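Local coordinates for protein putative aminopeptidase (Leishmania major, PDB 5NTH) that probably acts as a manganese-dependent leucyl aminopeptidase of the M17 family, releasing amino acids from the N-termini of peptides, at residues H46-G51 with M100-P105; L137-C142 with M179-V184; M247-G252 with H275-R280. All coordinates share one frame; numbering follows the deposited sequence.

How the interactions relate
Interactions 1 and 2 belong to one sheet of the N-terminal domain, and their centres lie 10 Å apart. Strands 46-51 and 137-142 are neighbours in that sheet. L48 joins them through its backbone, with probable hydrogen bonds from L48 N to D138 O and from Y140 N to L48 O. Interaction 3 lies in the catalytic domain, on the opposite side of the chain's centre. Its nearest atoms are about 34 Å from interaction 1 and about 27 Å from interaction 2. Interactions 1 and 2 lie away from the manganese and actinonin sites. In interaction 3, the side chain of L276 is about 10 Å from that of the manganese ligand K298.

Interaction 1: H46-G51 with M100-P105; sequences HVLLVG and MVTALP
Parallel strands 46-51 and 97-103 sit side by side in the mixed sheet of the N-terminal domain, which is classed with the macro-like folds. L48 pairs with M100, L49 with V101, V50 with T102 and G51 with A103. The backbones zip together by alternating bonds. M100 N donates to V47 O (2.9 Å), and L49 N donates to M100 O (2.8 Å). T102 N donates to L49 O (2.7 Å). G51 N then reaches T102 O at a longer 3.2 Å.

L48, V50, M100 and T102 share one face of the sheet, where helix 117-127 packs on L48 and T102. L48 and M100 run side by side. L48 has CG anti to its backbone nitrogen (chi1 168°), and its CD1 lies alongside M100 CG at 3.8 Å. The hydroxyl of T102 is hydrogen-bonded to T83 on the next strand. L49 and V101 point to the other face, where L75 of helix 69-77 touches both.

L104 lies against the end of strand 46-51. L104 CD2 meets V50 CG2 at 3.5 Å, the two side chains crossing at a slant, while L104 CD1 rests against G51 CA (3.8 Å). The last bond comes in steeply. L104 N donates to G51 O at 3.1 Å from above the carbonyl plane, 60° out of it.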
loop_
_atom_site.group_PDB
_atom_site.type_symbol
_atom_site.label_atom_id
_atom_site.label_comp_id
_atom_site.label_asym_id
_atom_site.label_seq_id
_atom_site.Cartn_x
_atom_site.Cartn_y
_atom_site.Cartn_z
ATOM N N HIS A 46 -42.977 16.861 -23.179
ATOM C CA HIS A 46 -42.665 15.660 -22.362
ATOM C C HIS A 46 -43.411 15.698 -21.033
ATOM O O HIS A 46 -43.589 16.775 -20.437
ATOM C CB HIS A 46 -41.154 15.581 -22.086
ATOM C CG HIS A 46 -40.335 15.601 -23.330
ATOM N ND1 HIS A 46 -39.813 14.456 -23.897
ATOM C CD2 HIS A 46 -40.018 16.617 -24.163
ATOM C CE1 HIS A 46 -39.170 14.774 -25.004
ATOM N NE2 HIS A 46 -39.282 16.078 -25.189
ATOM N N VAL A 47 -43.831 14.512 -20.583
ATOM C CA VAL A 47 -44.623 14.368 -19.386
ATOM C C VAL A 47 -44.102 13.207 -18.567
ATOM O O VAL A 47 -43.870 12.138 -19.093
ATOM C CB VAL A 47 -46.105 14.117 -19.704
ATOM C CG1 VAL A 47 -46.915 14.077 -18.428
ATOM C CG2 VAL A 47 -46.661 15.211 -20.566
ATOM N N LEU A 48 -43.958 13.438 -17.268
ATOM C CA LEU A 48 -43.644 12.410 -16.318
ATOM C C LEU A 48 -44.761 12.306 -15.274
ATOM O O LEU A 48 -45.215 13.311 -14.706
ATOM C CB LEU A 48 -42.315 12.720 -15.633
ATOM C CG LEU A 48 -41.990 11.863 -14.402
ATOM C CD1 LEU A 48 -41.726 10.397 -14.753
ATOM C CD2 LEU A 48 -40.811 12.459 -13.661
ATOM N N LEU A 49 -45.154 11.073 -15.000
ATOM C CA LEU A 49 -46.147 10.786 -14.015
ATOM C C LEU A 49 -45.514 9.848 -13.019
ATOM O O LEU A 49 -44.995 8.789 -13.396
ATOM C CB LEU A 49 -47.353 10.127 -14.664
ATOM C CG LEU A 49 -48.431 9.655 -13.689
ATOM C CD1 LEU A 49 -48.915 10.775 -12.772
ATOM C CD2 LEU A 49 -49.561 9.064 -14.509
ATOM N N VAL A 50 -45.563 10.231 -11.745
ATOM C CA VAL A 50 -44.848 9.504 -10.728
ATOM C C VAL A 50 -45.638 9.532 -9.454
ATOM O O VAL A 50 -46.054 10.599 -8.982
ATOM C CB VAL A 50 -43.417 10.037 -10.524
ATOM C CG1 VAL A 50 -43.386 11.536 -10.231
ATOM C CG2 VAL A 50 -42.729 9.263 -9.419
ATOM N N GLY A 51 -45.837 8.339 -8.904
ATOM C CA GLY A 51 -46.532 8.208 -7.648
ATOM C C GLY A 51 -46.582 6.787 -7.165
ATOM O O GLY A 51 -46.241 5.855 -7.887
ATOM N N MET A 100 -43.695 9.337 -19.645
ATOM C CA MET A 100 -43.002 8.366 -18.826
ATOM C C MET A 100 -43.780 8.233 -17.516
ATOM O O MET A 100 -44.256 9.209 -16.945
ATOM C CB MET A 100 -41.519 8.768 -18.679
ATOM C CG MET A 100 -40.763 8.073 -17.545
ATOM S SD MET A 100 -38.947 8.260 -17.481
ATOM C CE MET A 100 -38.621 7.935 -15.730
ATOM N N VAL A 101 -43.937 6.997 -17.083
ATOM C CA VAL A 101 -44.772 6.669 -15.965
ATOM C C VAL A 101 -43.967 5.840 -14.980
ATOM O O VAL A 101 -43.551 4.720 -15.328
ATOM C CB VAL A 101 -45.952 5.825 -16.414
ATOM C CG1 VAL A 101 -46.674 5.186 -15.218
ATOM C CG2 VAL A 101 -46.913 6.676 -17.222
ATOM N N THR A 102 -43.818 6.349 -13.743
ATOM C CA THR A 102 -42.963 5.713 -12.747
ATOM C C THR A 102 -43.665 5.525 -11.415
ATOM O O THR A 102 -44.084 6.476 -10.767
ATOM C CB THR A 102 -41.633 6.491 -12.546
ATOM O OG1 THR A 102 -40.934 6.590 -13.794
ATOM C CG2 THR A 102 -40.717 5.778 -11.564
ATOM N N ALA A 103 -43.732 4.270 -10.993
ATOM C CA ALA A 103 -44.228 3.920 -9.683
ATOM C C ALA A 103 -43.108 4.004 -8.642
ATOM O O ALA A 103 -41.996 3.480 -8.842
ATOM C CB ALA A 103 -44.797 2.527 -9.709
ATOM N N LEU A 104 -43.429 4.659 -7.528
ATOM C CA LEU A 104 -42.544 4.722 -6.409
ATOM C C LEU A 104 -42.519 3.349 -5.781
ATOM O O LEU A 104 -43.380 2.518 -6.072
ATOM C CB LEU A 104 -43.002 5.753 -5.395
ATOM C CG LEU A 104 -43.158 7.198 -5.918
ATOM C CD1 LEU A 104 -43.928 8.065 -4.914
ATOM C CD2 LEU A 104 -41.830 7.842 -6.331
ATOM N N PRO A 105 -41.505 3.090 -4.933
ATOM C CA PRO A 105 -41.399 1.776 -4.303
ATOM C C PRO A 105 -42.484 1.485 -3.277
ATOM O O PRO A 105 -43.053 2.408 -2.633
ATOM C CB PRO A 105 -40.017 1.818 -3.633
ATOM C CG PRO A 105 -39.262 2.876 -4.383
ATOM C CD PRO A 105 -40.310 3.910 -4.625
#

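Interaction 2: L137-C142 with M179-V184; sequences LDVYVC and MSLNVV
Y140 has CG anti to its carbonyl carbon (chi1 -89°), and V184 has CG1 anti to its backbone N (chi1 -178°). With these torsions the aromatic ring stands beside the valine, and V184 CB sits over the ring centre, 3.9 Å from the centroid and 8° off the normal. This is a CH-pi contact over the face. V184 CG1 leans to one side of the ring and touches Y140 CE2 at 3.5 Å. V184 CG2 lies nearer Y140 CZ and CE1. F66 meets the Y140 ring edge-to-face.

On the same face D138 and N182 run side by side. D138 OD1 approaches N182 CB at 3.3 Å. The other carboxylate oxygen, OD2, accepts a hydrogen bond from A44 N.

The two strands are the ends of a beta-alpha-beta unit, with helix 148-156 between them in sequence. They are adjacent and parallel. L137 N donates to S180 O (2.8 Å), N182 N to L137 O and V139 N to N182 O. V184 N then donates to V139 O, and V141 N to V184 O (3.0 Å).

Helix 148-156 packs on V141, L181 and V183, on the face away from Y140. Here V141 CG2 meets V183 CG1 at 4.2 Å. L137 and L181 cross at an angle, their CD2 atoms 4.2 Å apart. M179 bends at its thioether and brings CE to L137 CB (4.0 Å).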
loop_
_atom_site.group_PDB
_atom_site.type_symbol
_atom_site.label_atom_id
_atom_site.label_comp_id
_atom_site.label_asym_id
_atom_site.label_seq_id
_atom_site.Cartn_x
_atom_site.Cartn_y
_atom_site.Cartn_z
ATOM N N LEU A 137 -40.631 19.947 -19.419
ATOM C CA LEU A 137 -41.042 18.643 -18.891
ATOM C C LEU A 137 -42.099 18.901 -17.852
ATOM O O LEU A 137 -41.844 19.608 -16.893
ATOM C CB LEU A 137 -39.880 17.894 -18.253
ATOM C CG LEU A 137 -40.225 16.701 -17.346
ATOM C CD1 LEU A 137 -40.810 15.565 -18.162
ATOM C CD2 LEU A 137 -38.988 16.243 -16.569
ATOM N N ASP A 138 -43.277 18.328 -18.061
ATOM C CA ASP A 138 -44.342 18.345 -17.084
ATOM C C ASP A 138 -44.109 17.187 -16.120
ATOM O O ASP A 138 -43.852 16.053 -16.539
ATOM C CB ASP A 138 -45.720 18.213 -17.749
ATOM C CG ASP A 138 -46.238 19.527 -18.331
ATOM O OD1 ASP A 138 -45.794 20.621 -17.966
ATOM O OD2 ASP A 138 -47.134 19.476 -19.175
ATOM N N VAL A 139 -44.172 17.496 -14.823
ATOM C CA VAL A 139 -43.940 16.510 -13.790
ATOM C C VAL A 139 -45.204 16.384 -12.952
ATOM O O VAL A 139 -45.553 17.299 -12.188
ATOM C CB VAL A 139 -42.767 16.902 -12.898
ATOM C CG1 VAL A 139 -42.546 15.852 -11.828
ATOM C CG2 VAL A 139 -41.524 17.056 -13.738
ATOM N N TYR A 140 -45.880 15.250 -13.118
ATOM C CA TYR A 140 -47.133 15.023 -12.467
ATOM C C TYR A 140 -46.813 14.142 -11.311
ATOM O O TYR A 140 -46.438 13.000 -11.506
ATOM C CB TYR A 140 -48.168 14.372 -13.399
ATOM C CG TYR A 140 -48.994 15.370 -14.198
ATOM C CD1 TYR A 140 -48.455 16.000 -15.334
ATOM C CD2 TYR A 140 -50.317 15.698 -13.829
ATOM C CE1 TYR A 140 -49.211 16.905 -16.095
ATOM C CE2 TYR A 140 -51.075 16.614 -14.577
ATOM C CZ TYR A 140 -50.519 17.214 -15.715
ATOM O OH TYR A 140 -51.213 18.126 -16.484
ATOM N N VAL A 141 -46.974 14.684 -10.108
ATOM C CA VAL A 141 -46.683 13.967 -8.879
ATOM C C VAL A 141 -47.910 13.683 -8.042
ATOM O O VAL A 141 -48.623 14.582 -7.653
ATOM C CB VAL A 141 -45.750 14.767 -7.985
ATOM C CG1 VAL A 141 -45.224 13.871 -6.864
ATOM C CG2 VAL A 141 -44.615 15.352 -8.796
ATOM N N CYS A 142 -48.111 12.407 -7.755
ATOM C CA CYS A 142 -49.164 11.952 -6.860
ATOM C C CYS A 142 -48.651 11.799 -5.422
ATOM O O CYS A 142 -48.266 10.702 -4.982
ATOM C CB CYS A 142 -49.739 10.650 -7.379
ATOM S SG CYS A 142 -50.526 10.965 -8.963
ATOM N N MET A 179 -33.732 23.809 -20.590
ATOM C CA MET A 179 -35.035 23.215 -20.503
ATOM C C MET A 179 -35.737 23.765 -19.268
ATOM O O MET A 179 -35.298 24.727 -18.668
ATOM C CB MET A 179 -34.862 21.706 -20.424
ATOM C CG MET A 179 -34.276 21.248 -19.103
ATOM S SD MET A 179 -34.762 19.586 -18.727
ATOM C CE MET A 179 -36.393 19.762 -18.043
ATOM N N SER A 180 -36.834 23.136 -18.887
ATOM C CA SER A 180 -37.651 23.654 -17.826
ATOM C C SER A 180 -38.596 22.621 -17.288
ATOM O O SER A 180 -39.181 21.879 -18.061
ATOM C CB SER A 180 -38.464 24.814 -18.363
ATOM O OG SER A 180 -38.928 25.519 -17.259
ATOM N N LEU A 181 -38.777 22.603 -15.969
ATOM C CA LEU A 181 -39.671 21.622 -15.329
ATOM C C LEU A 181 -40.883 22.296 -14.753
ATOM O O LEU A 181 -40.750 23.282 -14.063
ATOM C CB LEU A 181 -38.977 20.855 -14.217
ATOM C CG LEU A 181 -37.793 19.994 -14.632
ATOM C CD1 LEU A 181 -36.541 20.856 -14.676
ATOM C CD2 LEU A 181 -37.597 18.861 -13.646
ATOM N N ASN A 182 -42.060 21.758 -15.064
ATOM C CA ASN A 182 -43.342 22.302 -14.623
ATOM C C ASN A 182 -44.024 21.280 -13.687
ATOM O O ASN A 182 -44.478 20.217 -14.132
ATOM C CB ASN A 182 -44.196 22.606 -15.846
ATOM C CG ASN A 182 -45.570 23.168 -15.487
ATOM O OD1 ASN A 182 -46.602 22.524 -15.741
ATOM N ND2 ASN A 182 -45.588 24.363 -14.858
ATOM N N VAL A 183 -44.060 21.586 -12.391
ATOM C CA VAL A 183 -44.564 20.622 -11.418
ATOM C C VAL A 183 -46.058 20.807 -11.231
ATOM O O VAL A 183 -46.557 21.923 -10.996
ATOM C CB VAL A 183 -43.866 20.695 -10.036
ATOM C CG1 VAL A 183 -44.244 19.494 -9.185
ATOM C CG2 VAL A 183 -42.348 20.699 -10.179
ATOM N N VAL A 184 -46.741 19.676 -11.321
ATOM C CA VAL A 184 -48.174 19.592 -11.133
ATOM C C VAL A 184 -48.415 18.564 -10.055
ATOM O O VAL A 184 -48.397 17.366 -10.311
ATOM C CB VAL A 184 -48.895 19.150 -12.429
ATOM C CG1 VAL A 184 -50.399 19.116 -12.230
ATOM C CG2 VAL A 184 -48.561 20.086 -13.574
#

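Interaction 3: M247-G252 with H275-R280; sequences MTVIKG and HLVTLR
K251 lays its side chain along the imidazole of H275. The lysine CG is anti to the backbone N (chi1 179°), and the rest of the chain is extended. Its CB begins the contact 4.0 Å from H275 CD2. Its CG then sits over the ring face, offset toward the rim, 3.9 Å from the H275 centroid and 27° off the normal: a CH-pi contact. CD of the lysine passes 3.5 Å from H275 NE2, and CE is 4.0 Å from the same nitrogen. At the tip, K251 NZ lies 4.4 Å from H275 NE2, near but not in contact. A positive lysine there would probably disfavour protonation of the imidazole.

V249 lies next along the strand on the same face. Its CG1 comes to the ring edge, 4.0 Å from H275 CD2, near the ring plane. Further on, V249 CG2 touches V277 CG1, and M247 CG runs beside L279 CD1. Helix 229-243 packs on this face through M247 and H275.

The strands are antiparallel, and strand 246-251 is the outermost within this chain of the mixed sheet of the catalytic domain. Helices 253-257 and 261-267 lie between the two strands in sequence. T248 with T278 and I250 with L276 are the hydrogen-bonded pairs, each joined by two N-H to O bonds. T248 N donates to T278 O at 2.8 Å.

On the opposite face T248, I250 and T278 meet Y401 of helix 391-404. T248 O takes the T278 N-H and also a hydrogen bond from water 1 (3.1 Å). The same water bonds to T278 OG1, whose hydroxyl is further hydrogen-bonded to T355 on strand 349-361.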
loop_
_atom_site.group_PDB
_atom_site.type_symbol
_atom_site.label_atom_id
_atom_site.label_comp_id
_atom_site.label_asym_id
_atom_site.label_seq_id
_atom_site.Cartn_x
_atom_site.Cartn_y
_atom_site.Cartn_z
ATOM N N MET A 247 -23.699 42.447 7.065
ATOM C CA MET A 247 -22.648 41.531 6.680
ATOM C C MET A 247 -21.390 41.881 7.456
ATOM O O MET A 247 -21.000 43.044 7.532
ATOM C CB MET A 247 -22.372 41.638 5.182
ATOM C CG MET A 247 -21.487 40.522 4.655
ATOM S SD MET A 247 -21.161 40.576 2.884
ATOM C CE MET A 247 -20.104 42.026 2.737
ATOM N N THR A 248 -20.746 40.865 8.013
ATOM C CA THR A 248 -19.423 41.018 8.632
ATOM C C THR A 248 -18.440 40.079 7.946
ATOM O O THR A 248 -18.701 38.880 7.842
ATOM C CB THR A 248 -19.475 40.709 10.139
ATOM O OG1 THR A 248 -20.425 41.595 10.769
ATOM C CG2 THR A 248 -18.069 40.858 10.778
ATOM N N VAL A 249 -17.331 40.630 7.466
ATOM C CA VAL A 249 -16.287 39.843 6.802
ATOM C C VAL A 249 -14.998 40.055 7.541
ATOM O O VAL A 249 -14.586 41.188 7.709
ATOM C CB VAL A 249 -16.044 40.320 5.358
ATOM C CG1 VAL A 249 -14.953 39.498 4.689
ATOM C CG2 VAL A 249 -17.322 40.242 4.539
ATOM N N ILE A 250 -14.333 38.988 7.955
ATOM C CA ILE A 250 -12.941 39.105 8.429
ATOM C C ILE A 250 -12.077 38.384 7.413
ATOM O O ILE A 250 -12.327 37.221 7.131
ATOM C CB ILE A 250 -12.763 38.552 9.863
ATOM C CG1 ILE A 250 -13.755 39.257 10.822
ATOM C CG2 ILE A 250 -11.315 38.756 10.354
ATOM C CD1 ILE A 250 -14.044 38.498 12.089
ATOM N N LYS A 251 -11.087 39.068 6.849
ATOM C CA LYS A 251 -10.329 38.522 5.707
ATOM C C LYS A 251 -8.812 38.494 5.948
ATOM O O LYS A 251 -8.261 39.439 6.501
ATOM C CB LYS A 251 -10.635 39.346 4.451
ATOM C CG LYS A 251 -9.910 38.906 3.182
ATOM C CD LYS A 251 -10.253 39.825 1.994
ATOM C CE LYS A 251 -9.258 39.711 0.822
ATOM N NZ LYS A 251 -9.729 40.315 -0.473
ATOM N N GLY A 252 -8.166 37.396 5.527
ATOM C CA GLY A 252 -6.710 37.313 5.384
ATOM C C GLY A 252 -5.964 37.587 6.671
ATOM O O GLY A 252 -6.158 36.870 7.628
ATOM N N HIS A 275 -11.481 33.723 4.631
ATOM C CA HIS A 275 -12.500 34.672 5.077
ATOM C C HIS A 275 -13.423 34.009 6.070
ATOM O O HIS A 275 -13.867 32.879 5.857
ATOM C CB HIS A 275 -13.453 35.126 3.963
ATOM C CG HIS A 275 -12.806 35.765 2.779
ATOM N ND1 HIS A 275 -11.990 35.074 1.912
ATOM C CD2 HIS A 275 -12.953 37.006 2.253
ATOM C CE1 HIS A 275 -11.614 35.883 0.935
ATOM N NE2 HIS A 275 -12.191 37.059 1.113
ATOM N N LEU A 276 -13.762 34.743 7.122
ATOM C CA LEU A 276 -15.006 34.488 7.816
ATOM C C LEU A 276 -16.014 35.494 7.304
ATOM O O LEU A 276 -15.810 36.699 7.382
ATOM C CB LEU A 276 -14.846 34.556 9.327
ATOM C CG LEU A 276 -14.303 33.261 9.934
ATOM C CD1 LEU A 276 -13.942 33.511 11.370
ATOM C CD2 LEU A 276 -15.317 32.132 9.885
ATOM N N VAL A 277 -17.088 34.987 6.733
ATOM C CA VAL A 277 -18.107 35.835 6.186
ATOM C C VAL A 277 -19.387 35.452 6.903
ATOM O O VAL A 277 -19.752 34.265 6.920
ATOM C CB VAL A 277 -18.281 35.605 4.685
ATOM C CG1 VAL A 277 -19.291 36.596 4.112
ATOM C CG2 VAL A 277 -16.946 35.706 3.967
ATOM N N THR A 278 -20.049 36.453 7.492
ATOM C CA THR A 278 -21.286 36.238 8.198
ATOM C C THR A 278 -22.339 37.220 7.719
ATOM O O THR A 278 -22.100 38.429 7.678
ATOM C CB THR A 278 -21.136 36.398 9.700
ATOM O OG1 THR A 278 -20.306 35.352 10.211
ATOM C CG2 THR A 278 -22.527 36.327 10.375
ATOM N N LEU A 279 -23.505 36.673 7.368
ATOM C CA LEU A 279 -24.686 37.441 7.005
ATOM C C LEU A 279 -25.679 37.232 8.111
ATOM O O LEU A 279 -25.796 36.117 8.628
ATOM C CB LEU A 279 -25.292 36.937 5.692
ATOM C CG LEU A 279 -24.621 37.460 4.424
ATOM C CD1 LEU A 279 -23.202 36.943 4.296
ATOM C CD2 LEU A 279 -25.427 37.110 3.181
ATOM N N ARG A 280 -26.400 38.291 8.468
ATOM C CA ARG A 280 -27.420 38.199 9.520
ATOM C C ARG A 280 -28.586 39.175 9.312
ATOM O O ARG A 280 -28.382 40.327 8.912
ATOM C CB ARG A 280 -26.785 38.429 10.882
ATOM C CG ARG A 280 -26.092 39.787 10.997
ATOM C CD ARG A 280 -25.835 40.202 12.438
ATOM N NE ARG A 280 -27.018 39.978 13.310
ATOM C CZ ARG A 280 -27.871 40.897 13.771
ATOM N NH1 ARG A 280 -27.737 42.187 13.476
ATOM N NH2 ARG A 280 -28.874 40.505 14.548
HETATM O O HOH W 1 -17.571 36.945 10.031
#